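Local coordinates for COPII coat assembly protein SEC16 (Saccharomyces cerevisiae, PDB 3MZK) that takes part in initiating assembly of the COPII coat for transport vesicles leaving the endoplasmic reticulum and in selecting their cargo, and also acts in autophagy, at residues Trp83-Ile88 with Trp103-Glu107; Ile302-Leu308 with Tyr339-Phe343; Phe219-Ile223 with Ser254-Val259; Ile282-Ile286 with Val313-Val319. All blocks are in the same frame, centred on the assembly; numbering follows the deposited sequence.

Contact 1 (Trp83-Ile88 with Trp103-Glu107)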
loop_
_atom_site.group_PDB
_atom_site.type_symbol
_atom_site.label_atom_id
_atom_site.label_comp_id
_atom_site.label_asym_id
_atom_site.label_seq_id
_atom_site.Cartn_x
_atom_site.Cartn_y
_atom_site.Cartn_z
ATOM N N TRP B 83 -40.727 11.382 -3.738
ATOM C CA TRP B 83 -41.337 10.530 -4.751
ATOM C C TRP B 83 -41.017 9.057 -4.521
ATOM O O TRP B 83 -41.867 8.192 -4.721
ATOM C CB TRP B 83 -40.897 10.956 -6.152
ATOM C CG TRP B 83 -41.455 10.090 -7.241
ATOM C CD1 TRP B 83 -42.614 10.285 -7.931
ATOM C CD2 TRP B 83 -40.875 8.888 -7.759
ATOM N NE1 TRP B 83 -42.792 9.281 -8.849
ATOM C CE2 TRP B 83 -41.739 8.411 -8.764
ATOM C CE3 TRP B 83 -39.709 8.172 -7.473
ATOM C CZ2 TRP B 83 -41.472 7.248 -9.483
ATOM C CZ3 TRP B 83 -39.447 7.020 -8.188
ATOM C CH2 TRP B 83 -40.326 6.568 -9.182
ATOM N N MET B 84 -39.788 8.774 -4.101
ATOM C CA MET B 84 -39.393 7.404 -3.785
ATOM C C MET B 84 -40.165 6.857 -2.589
ATOM O O MET B 84 -40.642 5.724 -2.619
ATOM C CB MET B 84 -37.885 7.303 -3.537
ATOM C CG MET B 84 -37.040 7.715 -4.727
ATOM S SD MET B 84 -35.466 6.841 -4.824
ATOM C CE MET B 84 -36.021 5.152 -5.036
ATOM N N GLU B 85 -40.281 7.662 -1.537
ATOM C CA GLU B 85 -41.094 7.281 -0.388
ATOM C C GLU B 85 -42.490 6.881 -0.856
ATOM O O GLU B 85 -42.939 5.754 -0.639
ATOM C CB GLU B 85 -41.219 8.440 0.602
ATOM C CG GLU B 85 -39.995 8.731 1.447
ATOM C CD GLU B 85 -40.218 9.916 2.377
ATOM O OE1 GLU B 85 -41.310 10.524 2.313
ATOM O OE2 GLU B 85 -39.306 10.239 3.166
ATOM N N THR B 86 -43.164 7.822 -1.508
ATOM C CA THR B 86 -44.522 7.610 -1.988
ATOM C C THR B 86 -44.643 6.335 -2.799
ATOM O O THR B 86 -45.442 5.456 -2.478
ATOM C CB THR B 86 -44.979 8.776 -2.868
ATOM O OG1 THR B 86 -44.810 10.009 -2.157
ATOM C CG2 THR B 86 -46.437 8.606 -3.253
ATOM N N THR B 87 -43.842 6.248 -3.856
ATOM C CA THR B 87 -43.887 5.115 -4.770
ATOM C C THR B 87 -43.684 3.795 -4.039
ATOM O O THR B 87 -44.465 2.857 -4.209
ATOM C CB THR B 87 -42.823 5.244 -5.872
ATOM O OG1 THR B 87 -42.999 6.483 -6.570
ATOM C CG2 THR B 87 -42.940 4.093 -6.851
ATOM N N ILE B 88 -42.632 3.733 -3.227
ATOM C CA ILE B 88 -42.307 2.533 -2.465
ATOM C C ILE B 88 -43.450 2.117 -1.544
ATOM O O ILE B 88 -43.751 0.931 -1.410
ATOM C CB ILE B 88 -41.025 2.731 -1.635
ATOM C CG1 ILE B 88 -39.823 2.937 -2.560
ATOM C CG2 ILE B 88 -40.789 1.540 -0.722
ATOM C CD1 ILE B 88 -38.569 3.369 -1.843
ATOM N N TRP B 103 -35.403 -1.163 -4.752
ATOM C CA TRP B 103 -36.069 0.096 -4.458
ATOM C C TRP B 103 -35.420 0.767 -3.251
ATOM O O TRP B 103 -34.946 1.901 -3.327
ATOM C CB TRP B 103 -37.552 -0.145 -4.165
ATOM C CG TRP B 103 -38.419 -0.231 -5.380
ATOM C CD1 TRP B 103 -39.137 -1.313 -5.803
ATOM C CD2 TRP B 103 -38.670 0.812 -6.328
ATOM N NE1 TRP B 103 -39.819 -1.006 -6.956
ATOM C CE2 TRP B 103 -39.547 0.291 -7.299
ATOM C CE3 TRP B 103 -38.235 2.134 -6.448
ATOM C CZ2 TRP B 103 -39.997 1.048 -8.377
ATOM C CZ3 TRP B 103 -38.685 2.883 -7.520
ATOM C CH2 TRP B 103 -39.558 2.339 -8.469
ATOM N N GLN B 104 -35.396 0.043 -2.138
ATOM C CA GLN B 104 -34.940 0.587 -0.869
ATOM C C GLN B 104 -33.437 0.832 -0.843
ATOM O O GLN B 104 -32.960 1.751 -0.169
ATOM C CB GLN B 104 -35.361 -0.335 0.275
ATOM C CG GLN B 104 -36.865 -0.349 0.504
ATOM C CD GLN B 104 -37.325 -1.513 1.352
ATOM O OE1 GLN B 104 -36.757 -2.604 1.299
ATOM N NE2 GLN B 104 -38.365 -1.286 2.142
ATOM N N LEU B 105 -32.692 0.010 -1.573
ATOM C CA LEU B 105 -31.250 0.179 -1.662
ATOM C C LEU B 105 -30.913 1.501 -2.336
ATOM O O LEU B 105 -30.099 2.278 -1.831
ATOM C CB LEU B 105 -30.628 -0.977 -2.435
ATOM C CG LEU B 105 -29.133 -0.841 -2.719
ATOM C CD1 LEU B 105 -28.370 -0.656 -1.424
ATOM C CD2 LEU B 105 -28.617 -2.054 -3.485
ATOM N N LEU B 106 -31.550 1.754 -3.476
ATOM C CA LEU B 106 -31.354 3.004 -4.202
ATOM C C LEU B 106 -31.789 4.216 -3.380
ATOM O O LEU B 106 -31.180 5.285 -3.460
ATOM C CB LEU B 106 -32.088 2.967 -5.541
ATOM C CG LEU B 106 -31.419 2.119 -6.628
ATOM C CD1 LEU B 106 -32.329 1.968 -7.831
ATOM C CD2 LEU B 106 -30.087 2.729 -7.039
ATOM N N GLU B 107 -32.840 4.046 -2.584
ATOM C CA GLU B 107 -33.310 5.123 -1.721
ATOM C C GLU B 107 -32.243 5.497 -0.691
ATOM O O GLU B 107 -31.945 6.673 -0.501
ATOM C CB GLU B 107 -34.613 4.737 -1.024
ATOM C CG GLU B 107 -35.290 5.898 -0.322
ATOM C CD GLU B 107 -36.500 5.469 0.484
ATOM O OE1 GLU B 107 -36.545 4.296 0.916
ATOM O OE2 GLU B 107 -37.407 6.307 0.682
#

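Contact 2 (Ile302-Leu308 with Tyr339-Phe343)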
loop_
_atom_site.group_PDB
_atom_site.type_symbol
_atom_site.label_atom_id
_atom_site.label_comp_id
_atom_site.label_asym_id
_atom_site.label_seq_id
_atom_site.Cartn_x
_atom_site.Cartn_y
_atom_site.Cartn_z
ATOM N N ILE B 302 -24.932 -2.791 -7.662
ATOM C CA ILE B 302 -25.348 -1.515 -7.090
ATOM C C ILE B 302 -24.595 -1.213 -5.792
ATOM O O ILE B 302 -24.022 -0.130 -5.624
ATOM C CB ILE B 302 -26.858 -1.505 -6.811
ATOM C CG1 ILE B 302 -27.634 -1.513 -8.129
ATOM C CG2 ILE B 302 -27.241 -0.295 -5.980
ATOM C CD1 ILE B 302 -29.096 -1.898 -7.986
ATOM N N ILE B 303 -24.596 -2.175 -4.875
ATOM C CA ILE B 303 -23.869 -2.020 -3.621
ATOM C C ILE B 303 -22.396 -1.754 -3.893
ATOM O O ILE B 303 -21.767 -0.949 -3.210
ATOM C CB ILE B 303 -23.994 -3.268 -2.738
ATOM C CG1 ILE B 303 -25.458 -3.534 -2.394
ATOM C CG2 ILE B 303 -23.184 -3.104 -1.468
ATOM C CD1 ILE B 303 -25.678 -4.852 -1.692
ATOM N N GLY B 304 -21.852 -2.433 -4.897
ATOM C CA GLY B 304 -20.449 -2.295 -5.240
ATOM C C GLY B 304 -20.154 -1.036 -6.026
ATOM O O GLY B 304 -19.005 -0.759 -6.360
ATOM N N ASN B 305 -21.198 -0.266 -6.312
ATOM C CA ASN B 305 -21.080 0.928 -7.145
ATOM C C ASN B 305 -20.461 0.668 -8.512
ATOM O O ASN B 305 -19.710 1.496 -9.028
ATOM C CB ASN B 305 -20.309 2.033 -6.424
ATOM C CG ASN B 305 -21.224 3.000 -5.711
ATOM O OD1 ASN B 305 -22.289 2.619 -5.230
ATOM N ND2 ASN B 305 -20.827 4.266 -5.658
ATOM N N VAL B 306 -20.779 -0.481 -9.098
ATOM C CA VAL B 306 -20.268 -0.812 -10.419
ATOM C C VAL B 306 -20.941 0.061 -11.471
ATOM O O VAL B 306 -22.157 0.228 -11.461
ATOM C CB VAL B 306 -20.506 -2.290 -10.755
ATOM C CG1 VAL B 306 -20.140 -2.569 -12.203
ATOM C CG2 VAL B 306 -19.719 -3.185 -9.804
ATOM N N PRO B 307 -20.150 0.629 -12.384
ATOM C CA PRO B 307 -20.720 1.514 -13.411
ATOM C C PRO B 307 -21.614 0.773 -14.415
ATOM O O PRO B 307 -21.351 -0.387 -14.749
ATOM C CB PRO B 307 -19.479 2.070 -14.129
ATOM C CG PRO B 307 -18.312 1.750 -13.235
ATOM C CD PRO B 307 -18.686 0.513 -12.488
ATOM N N LEU B 308 -22.665 1.446 -14.881
ATOM C CA LEU B 308 -23.484 0.942 -15.978
ATOM C C LEU B 308 -22.784 1.224 -17.303
ATOM O O LEU B 308 -22.515 2.377 -17.631
ATOM C CB LEU B 308 -24.866 1.602 -15.974
ATOM C CG LEU B 308 -25.877 1.147 -14.913
ATOM C CD1 LEU B 308 -27.200 1.881 -15.065
ATOM C CD2 LEU B 308 -26.106 -0.357 -14.982
ATOM N N TYR B 339 -29.919 5.592 -10.288
ATOM C CA TYR B 339 -28.560 5.113 -10.073
ATOM C C TYR B 339 -27.564 6.073 -10.713
ATOM O O TYR B 339 -26.487 6.313 -10.170
ATOM C CB TYR B 339 -28.405 3.707 -10.652
ATOM C CG TYR B 339 -27.127 2.997 -10.278
ATOM C CD1 TYR B 339 -26.762 2.835 -8.944
ATOM C CD2 TYR B 339 -26.297 2.455 -11.257
ATOM C CE1 TYR B 339 -25.591 2.172 -8.592
ATOM C CE2 TYR B 339 -25.126 1.788 -10.917
ATOM C CZ TYR B 339 -24.780 1.651 -9.582
ATOM O OH TYR B 339 -23.622 0.994 -9.236
ATOM N N GLU B 340 -27.929 6.635 -11.860
ATOM C CA GLU B 340 -27.062 7.598 -12.531
ATOM C C GLU B 340 -26.958 8.884 -11.723
ATOM O O GLU B 340 -25.867 9.427 -11.533
ATOM C CB GLU B 340 -27.583 7.911 -13.930
ATOM C CG GLU B 340 -26.704 8.865 -14.715
ATOM C CD GLU B 340 -27.330 9.271 -16.034
ATOM O OE1 GLU B 340 -28.526 9.635 -16.032
ATOM O OE2 GLU B 340 -26.634 9.222 -17.071
ATOM N N TYR B 341 -28.101 9.369 -11.249
ATOM C CA TYR B 341 -28.133 10.576 -10.436
ATOM C C TYR B 341 -27.207 10.442 -9.232
ATOM O O TYR B 341 -26.507 11.383 -8.876
ATOM C CB TYR B 341 -29.558 10.881 -9.981
ATOM C CG TYR B 341 -29.692 12.169 -9.202
ATOM C CD1 TYR B 341 -29.538 13.397 -9.830
ATOM C CD2 TYR B 341 -29.976 12.157 -7.838
ATOM C CE1 TYR B 341 -29.658 14.581 -9.124
ATOM C CE2 TYR B 341 -30.104 13.337 -7.124
ATOM C CZ TYR B 341 -29.943 14.545 -7.774
ATOM O OH TYR B 341 -30.065 15.722 -7.075
ATOM N N ILE B 342 -27.205 9.265 -8.615
ATOM C CA ILE B 342 -26.369 9.019 -7.442
ATOM C C ILE B 342 -24.881 9.185 -7.769
ATOM O O ILE B 342 -24.130 9.792 -7.002
ATOM C CB ILE B 342 -26.640 7.622 -6.850
ATOM C CG1 ILE B 342 -28.045 7.571 -6.246
ATOM C CG2 ILE B 342 -25.611 7.275 -5.800
ATOM C CD1 ILE B 342 -28.488 6.183 -5.864
ATOM N N PHE B 343 -24.463 8.657 -8.915
ATOM C CA PHE B 343 -23.093 8.832 -9.384
ATOM C C PHE B 343 -22.796 10.296 -9.666
ATOM O O PHE B 343 -21.641 10.711 -9.667
ATOM C CB PHE B 343 -22.858 8.043 -10.674
ATOM C CG PHE B 343 -22.463 6.614 -10.457
ATOM C CD1 PHE B 343 -21.298 6.117 -11.020
ATOM C CD2 PHE B 343 -23.254 5.766 -9.699
ATOM C CE1 PHE B 343 -20.922 4.796 -10.830
ATOM C CE2 PHE B 343 -22.889 4.447 -9.507
ATOM C CZ PHE B 343 -21.719 3.961 -10.077
#

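Contact 3 (Phe219-Ile223 with Ser254-Val259)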
loop_
_atom_site.group_PDB
_atom_site.type_symbol
_atom_site.label_atom_id
_atom_site.label_comp_id
_atom_site.label_asym_id
_atom_site.label_seq_id
_atom_site.Cartn_x
_atom_site.Cartn_y
_atom_site.Cartn_z
ATOM N N PHE B 219 -20.856 -21.482 4.688
ATOM C CA PHE B 219 -21.014 -20.090 5.075
ATOM C C PHE B 219 -19.734 -19.566 5.726
ATOM O O PHE B 219 -19.189 -18.550 5.300
ATOM C CB PHE B 219 -22.219 -19.929 6.004
ATOM C CG PHE B 219 -22.866 -18.572 5.936
ATOM C CD1 PHE B 219 -24.233 -18.431 6.123
ATOM C CD2 PHE B 219 -22.112 -17.436 5.696
ATOM C CE1 PHE B 219 -24.833 -17.189 6.068
ATOM C CE2 PHE B 219 -22.709 -16.187 5.639
ATOM C CZ PHE B 219 -24.072 -16.066 5.826
ATOM N N LEU B 220 -19.252 -20.271 6.746
ATOM C CA LEU B 220 -18.025 -19.877 7.435
ATOM C C LEU B 220 -16.851 -19.778 6.467
ATOM O O LEU B 220 -16.076 -18.817 6.506
ATOM C CB LEU B 220 -17.685 -20.866 8.553
ATOM C CG LEU B 220 -18.517 -20.792 9.832
ATOM C CD1 LEU B 220 -18.081 -21.872 10.804
ATOM C CD2 LEU B 220 -18.398 -19.414 10.463
ATOM N N LEU B 221 -16.724 -20.782 5.605
ATOM C CA LEU B 221 -15.645 -20.822 4.633
ATOM C C LEU B 221 -15.633 -19.556 3.795
ATOM O O LEU B 221 -14.587 -18.935 3.616
ATOM C CB LEU B 221 -15.785 -22.044 3.730
ATOM C CG LEU B 221 -14.766 -22.152 2.597
ATOM C CD1 LEU B 221 -13.347 -22.062 3.130
ATOM C CD2 LEU B 221 -14.972 -23.448 1.840
ATOM N N LEU B 222 -16.800 -19.165 3.296
ATOM C CA LEU B 222 -16.895 -18.000 2.428
ATOM C C LEU B 222 -16.516 -16.702 3.135
ATOM O O LEU B 222 -15.752 -15.900 2.600
ATOM C CB LEU B 222 -18.296 -17.877 1.831
ATOM C CG LEU B 222 -18.432 -16.668 0.907
ATOM C CD1 LEU B 222 -18.838 -17.104 -0.481
ATOM C CD2 LEU B 222 -19.418 -15.659 1.475
ATOM N N ILE B 223 -17.063 -16.495 4.331
ATOM C CA ILE B 223 -16.757 -15.305 5.122
ATOM C C ILE B 223 -15.259 -15.130 5.350
ATOM O O ILE B 223 -14.729 -14.027 5.220
ATOM C CB ILE B 223 -17.451 -15.346 6.492
ATOM C CG1 ILE B 223 -18.968 -15.366 6.312
ATOM C CG2 ILE B 223 -17.053 -14.145 7.317
ATOM C CD1 ILE B 223 -19.731 -15.394 7.606
ATOM N N SER B 254 -28.572 -13.469 2.664
ATOM C CA SER B 254 -27.948 -13.558 3.981
ATOM C C SER B 254 -26.429 -13.633 3.880
ATOM O O SER B 254 -25.719 -13.208 4.787
ATOM C CB SER B 254 -28.490 -14.761 4.756
ATOM O OG SER B 254 -28.342 -15.957 4.011
ATOM N N ILE B 255 -25.939 -14.181 2.773
ATOM C CA ILE B 255 -24.503 -14.284 2.539
ATOM C C ILE B 255 -23.868 -12.902 2.400
ATOM O O ILE B 255 -22.949 -12.550 3.130
ATOM C CB ILE B 255 -24.196 -15.102 1.275
ATOM C CG1 ILE B 255 -24.691 -16.539 1.438
ATOM C CG2 ILE B 255 -22.711 -15.080 0.979
ATOM C CD1 ILE B 255 -24.406 -17.421 0.241
ATOM N N VAL B 256 -24.368 -12.120 1.455
ATOM C CA VAL B 256 -23.880 -10.766 1.263
ATOM C C VAL B 256 -24.041 -9.955 2.548
ATOM O O VAL B 256 -23.155 -9.194 2.924
ATOM C CB VAL B 256 -24.604 -10.071 0.085
ATOM C CG1 VAL B 256 -24.131 -8.631 -0.070
ATOM C CG2 VAL B 256 -24.359 -10.842 -1.191
ATOM N N ALA B 257 -25.173 -10.136 3.224
ATOM C CA ALA B 257 -25.454 -9.412 4.462
ATOM C C ALA B 257 -24.414 -9.714 5.537
ATOM O O ALA B 257 -24.014 -8.827 6.287
ATOM C CB ALA B 257 -26.858 -9.731 4.967
ATOM N N ALA B 258 -23.979 -10.968 5.599
ATOM C CA ALA B 258 -22.951 -11.375 6.547
ATOM C C ALA B 258 -21.640 -10.657 6.260
ATOM O O ALA B 258 -20.981 -10.159 7.176
ATOM C CB ALA B 258 -22.750 -12.879 6.510
ATOM N N VAL B 259 -21.266 -10.602 4.986
ATOM C CA VAL B 259 -20.030 -9.940 4.591
ATOM C C VAL B 259 -20.054 -8.454 4.933
ATOM O O VAL B 259 -19.121 -7.936 5.543
ATOM C CB VAL B 259 -19.742 -10.122 3.089
ATOM C CG1 VAL B 259 -18.607 -9.214 2.652
ATOM C CG2 VAL B 259 -19.420 -11.574 2.786
#

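Contact 4 (Ile282-Ile286 with Val313-Val319)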
loop_
_atom_site.group_PDB
_atom_site.type_symbol
_atom_site.label_atom_id
_atom_site.label_comp_id
_atom_site.label_asym_id
_atom_site.label_seq_id
_atom_site.Cartn_x
_atom_site.Cartn_y
_atom_site.Cartn_z
ATOM N N ILE B 282 -18.542 -8.363 -7.011
ATOM C CA ILE B 282 -18.523 -8.553 -8.450
ATOM C C ILE B 282 -18.453 -10.036 -8.822
ATOM O O ILE B 282 -19.261 -10.519 -9.611
ATOM C CB ILE B 282 -17.379 -7.772 -9.081
ATOM C CG1 ILE B 282 -17.533 -6.289 -8.740
ATOM C CG2 ILE B 282 -17.357 -7.988 -10.581
ATOM C CD1 ILE B 282 -16.392 -5.428 -9.223
ATOM N N GLU B 283 -17.502 -10.762 -8.244
ATOM C CA GLU B 283 -17.396 -12.200 -8.487
ATOM C C GLU B 283 -18.712 -12.932 -8.235
ATOM O O GLU B 283 -19.105 -13.809 -9.003
ATOM C CB GLU B 283 -16.297 -12.805 -7.618
ATOM C CG GLU B 283 -14.906 -12.516 -8.128
ATOM C CD GLU B 283 -14.676 -13.113 -9.494
ATOM O OE1 GLU B 283 -14.987 -14.309 -9.673
ATOM O OE2 GLU B 283 -14.200 -12.387 -10.392
ATOM N N PHE B 284 -19.384 -12.564 -7.151
ATOM C CA PHE B 284 -20.629 -13.208 -6.759
ATOM C C PHE B 284 -21.792 -12.702 -7.616
ATOM O O PHE B 284 -22.744 -13.439 -7.889
ATOM C CB PHE B 284 -20.908 -12.953 -5.274
ATOM C CG PHE B 284 -21.976 -13.834 -4.696
ATOM C CD1 PHE B 284 -22.694 -13.433 -3.586
ATOM C CD2 PHE B 284 -22.252 -15.068 -5.254
ATOM C CE1 PHE B 284 -23.677 -14.243 -3.047
ATOM C CE2 PHE B 284 -23.232 -15.878 -4.723
ATOM C CZ PHE B 284 -23.944 -15.466 -3.616
ATOM N N GLY B 285 -21.712 -11.442 -8.034
ATOM C CA GLY B 285 -22.696 -10.869 -8.935
ATOM C C GLY B 285 -22.635 -11.477 -10.328
ATOM O O GLY B 285 -23.592 -11.391 -11.093
ATOM N N ILE B 286 -21.498 -12.085 -10.656
ATOM C CA ILE B 286 -21.327 -12.787 -11.918
ATOM C C ILE B 286 -21.964 -14.162 -11.819
ATOM O O ILE B 286 -22.776 -14.545 -12.654
ATOM C CB ILE B 286 -19.839 -12.950 -12.272
ATOM C CG1 ILE B 286 -19.282 -11.643 -12.833
ATOM C CG2 ILE B 286 -19.646 -14.077 -13.269
ATOM C CD1 ILE B 286 -17.782 -11.608 -12.898
ATOM N N VAL B 313 -17.729 -6.509 -16.387
ATOM C CA VAL B 313 -17.470 -6.101 -15.010
ATOM C C VAL B 313 -16.127 -6.638 -14.522
ATOM O O VAL B 313 -15.446 -5.999 -13.727
ATOM C CB VAL B 313 -18.599 -6.559 -14.059
ATOM C CG1 VAL B 313 -19.938 -5.997 -14.519
ATOM C CG2 VAL B 313 -18.651 -8.079 -13.975
ATOM N N MET B 314 -15.750 -7.815 -15.011
ATOM C CA MET B 314 -14.470 -8.423 -14.669
ATOM C C MET B 314 -13.699 -8.783 -15.939
ATOM O O MET B 314 -14.297 -9.053 -16.978
ATOM C CB MET B 314 -14.685 -9.669 -13.806
ATOM C CG MET B 314 -13.470 -10.056 -12.996
ATOM S SD MET B 314 -12.972 -8.690 -11.940
ATOM C CE MET B 314 -14.137 -8.876 -10.596
ATOM N N ALA B 315 -12.374 -8.790 -15.854
ATOM C CA ALA B 315 -11.548 -9.068 -17.023
ATOM C C ALA B 315 -11.763 -10.481 -17.564
ATOM O O ALA B 315 -11.886 -10.681 -18.776
ATOM C CB ALA B 315 -10.076 -8.838 -16.705
ATOM N N ASP B 316 -11.810 -11.455 -16.661
ATOM C CA ASP B 316 -11.903 -12.862 -17.045
ATOM C C ASP B 316 -13.342 -13.310 -17.282
ATOM O O ASP B 316 -13.634 -14.507 -17.294
ATOM C CB ASP B 316 -11.245 -13.753 -15.986
ATOM C CG ASP B 316 -12.009 -13.770 -14.672
ATOM O OD1 ASP B 316 -12.610 -12.737 -14.311
ATOM O OD2 ASP B 316 -12.009 -14.821 -13.999
ATOM N N SER B 317 -14.239 -12.349 -17.477
ATOM C CA SER B 317 -15.649 -12.665 -17.660
ATOM C C SER B 317 -16.277 -11.863 -18.791
ATOM O O SER B 317 -15.778 -10.806 -19.174
ATOM C CB SER B 317 -16.424 -12.429 -16.363
ATOM O OG SER B 317 -17.805 -12.670 -16.554
ATOM N N ASP B 318 -17.381 -12.373 -19.321
ATOM C CA ASP B 318 -18.098 -11.683 -20.382
ATOM C C ASP B 318 -19.330 -10.961 -19.847
ATOM O O ASP B 318 -20.005 -10.247 -20.587
ATOM C CB ASP B 318 -18.506 -12.667 -21.479
ATOM C CG ASP B 318 -19.296 -13.842 -20.944
ATOM O OD1 ASP B 318 -19.482 -14.825 -21.689
ATOM O OD2 ASP B 318 -19.727 -13.787 -19.774
ATOM N N VAL B 319 -19.615 -11.147 -18.561
ATOM C CA VAL B 319 -20.794 -10.554 -17.940
ATOM C C VAL B 319 -20.794 -9.030 -18.038
ATOM O O VAL B 319 -19.766 -8.385 -17.845
ATOM C CB VAL B 319 -20.933 -11.001 -16.471
ATOM C CG1 VAL B 319 -21.825 -10.042 -15.693
ATOM C CG2 VAL B 319 -21.469 -12.427 -16.405
#

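Contact 1 (Trp83-Ile88 with Trp103-Glu107)
Trp83 and Trp103 meet through the benzo rims of their indoles, CZ3 of Trp83 lying 4.3 Å from CZ3 of Trp103, with neither ring stacked flat on the other. One face of the Trp83 ring carries Thr87 OG1, poised above its centre, and the Trp103 ring receives Met84 CE at its edge, near the ring plane, 4.0 Å from CE3. The frame is an antiparallel helical hairpin in the Sec16 mid-region: helices 77-94 and 101-111 follow each other in the chain, and their short segments run at 166° with axes 10.7 Å apart. Further ring contacts extend the aromatic cluster, since Trp83 meets Phe66 and Trp103 meets Trp335 edge-to-face, while Ser65 takes the indole N-H of Trp83. Helix 330-344 packs on both helices, with Leu334 on Trp83, Ile338 on Met84, and Trp335 and Tyr339 on Leu106.

Thr87 serves both helices. With its hydroxyl beside its own backbone N (chi1 -56°), OG1 of Thr87 donates to Trp83 O at 2.8 Å, which satisfies the buried hydroxyl; the Thr87 amide reaches the same oxygen from the opposite face of the carbonyl plane. The methyl, turned the other way, is presented to Trp103, CG2 of Thr87 standing 4.1 Å from CH2. One residue on, Ile88 CG1 packs on Trp103 CB. Glu107 stretches its chain over the outer side of the interface, where its carboxylate plane stands steeply against that of Glu85. One oxygen, OE1 of Glu107, rests 3.5 Å from Ile88 CD1, while OE2 of Glu107 lies 3.6 Å from Glu85 CG.

Contact 2 (Ile302-Leu308 with Tyr339-Phe343)
A single hydrogen bond joins the loop after helix 294-303 to helix 330-344, both in the Sec23-binding domain: Tyr339 OH donates to Val306 O at 2.8 Å. The hydroxyl sits above the carbonyl plane, 39° out of it, whereas Val306 O lies in the plane of the tyrosine ring. The acceptor lies just beyond a Schellman motif, in which Asn305, with positive phi, leaves the helix; its OD1 is bound by Lys109 from helix 101-111.

Apolar packing holds the ring. CE1 of Tyr339 touches Ile302 CG2 at 4.0 Å, and on the other rim CD2 of Tyr339 meets Leu308 CG at 3.9 Å. The phenol reaches between them because its CG stands opposite the backbone N (chi1 -169°).

The aromatic contacts come from the same helix: Phe343 sets CE2 over one face of Tyr339, near the rim, and turns CZ toward Asn305 O, which lies at its edge. A phenylalanine in place of Tyr339 would probably leave Val306 O without its phenolic donor and the turn less firmly tied. The chemistry is one directional polar anchor set in a largely apolar, aromatic seat, consistent with a tie on the chain as it leaves the helix.

Contact 3 (Phe219-Ile223 with Ser254-Val259)
Phe219 drives its ring against the backbone and small side chains of the neighbouring helix, and with Ile255 and Leu222 it makes up most of the contact. Helices 214-226 and 252-261, both in the Sec23-binding domain, cross here at -44° with segment axes 10.5 Å apart. CG of Phe219 points away from its own backbone N (chi1 -152°), which carries the phenyl across the gap between the helices. Its far edge is met near the ring plane by two groups: Ala258 CB, 3.4 Å from CE2 of Phe219, and Ser254 O, 3.5 Å from CZ of Phe219. That carbonyl is already engaged by the amide of Ala258. One ring face looks onto Ile255 CG1, 4.5 Å from CZ of Phe219.

Ile255 uses its two branches separately. While CG1 faces the phenyl, CG2 meets Leu222 CD2, the two side chains crossing at about a right angle. Leu222 CD2 also approaches Val259 CG2, at 4.3 Å, and Ile223 CD1 lies against Ala258 CB, so the small alanine is flanked by both Phe219 and Ile223. Beyond the pair, Phe280 of helix 275-290 packs on Leu222 and Val259, and Gln162 of the second subunit, another copy of the protein, packs on Phe219.

With an alanine at Phe219, the ring would be gone and a gap would probably open beside Ala258 and Ile255, weakening the hold between the helices and the seat for Gln162 of the second subunit. All seven touching residues are buried, and cohesion across the pair rests on shape and apolar contact rather than on directional polar bonds.

Contact 4 (Ile282-Ile286 with Val313-Val319)
Two acidic side chains converge at the margin of this contact, OE2 of Glu283 standing 4.2 Å from OD1 of Asp316, a closeness of like charges that might raise the proton affinity of one or both. Asp316 belongs to a type I beta turn, Met314 to Ser317, in the long connection between helices 294-303 and 330-344; this irregular chain folds back on helix 275-290 in the Sec23-binding domain. Val313 N bonds Val319 O and closes the base of the loop, while the Ser317 amide gives the turn a weak bond to Met314 O.

Met314 bends back over the helix. Its chain turns at chi2 (58°) and again at chi3 (80°), bringing CE of Met314 against both Ile282 CG2 and the carboxylate oxygen Glu283 OE2, the latter at 3.5 Å. Val313 slides past Ile282 in the opposite direction, its CG2 lying 3.6 Å from Ile282 CG2.

Ile286 packs against several residues of the loop. CD1 of Ile286 touches Val313 CG2, Met314 CB and, at 3.8 Å, Ser317 OG. That hydroxyl is not idle: Ser317 OG accepts from Val319 N at 3.1 Å in a nearly straight bond (170°), forming an ST turn. Asp318 adds a salt bridge back to Lys290 on the same helix. At the far end of the loop, the other branch of the isoleucine closes the contact, CG2 of Ile286 meeting CG2 of Val319 at 4.0 Å.

Along the chain, contact 1 comes first, in the Sec16 mid-region, followed by contact 3; contacts 4 and 2 then interleave, since 302-308 falls between the two halves of contact 4. The last three belong to the Sec23-binding domain. Contact 1 touches contact 2, their centres 16 Å apart, through Leu105 on Ile302 and Leu106 on Tyr339, consistent with the two sequence regions packing as one body. Contact 2 touches contact 4, also 16 Å away between centres, through Val306, and contact 4 reaches contact 3 where Phe284 meets Val256. Contacts 1 and 3 have centres about 27 Å apart, bridged by the others in a continuous helical scaffold.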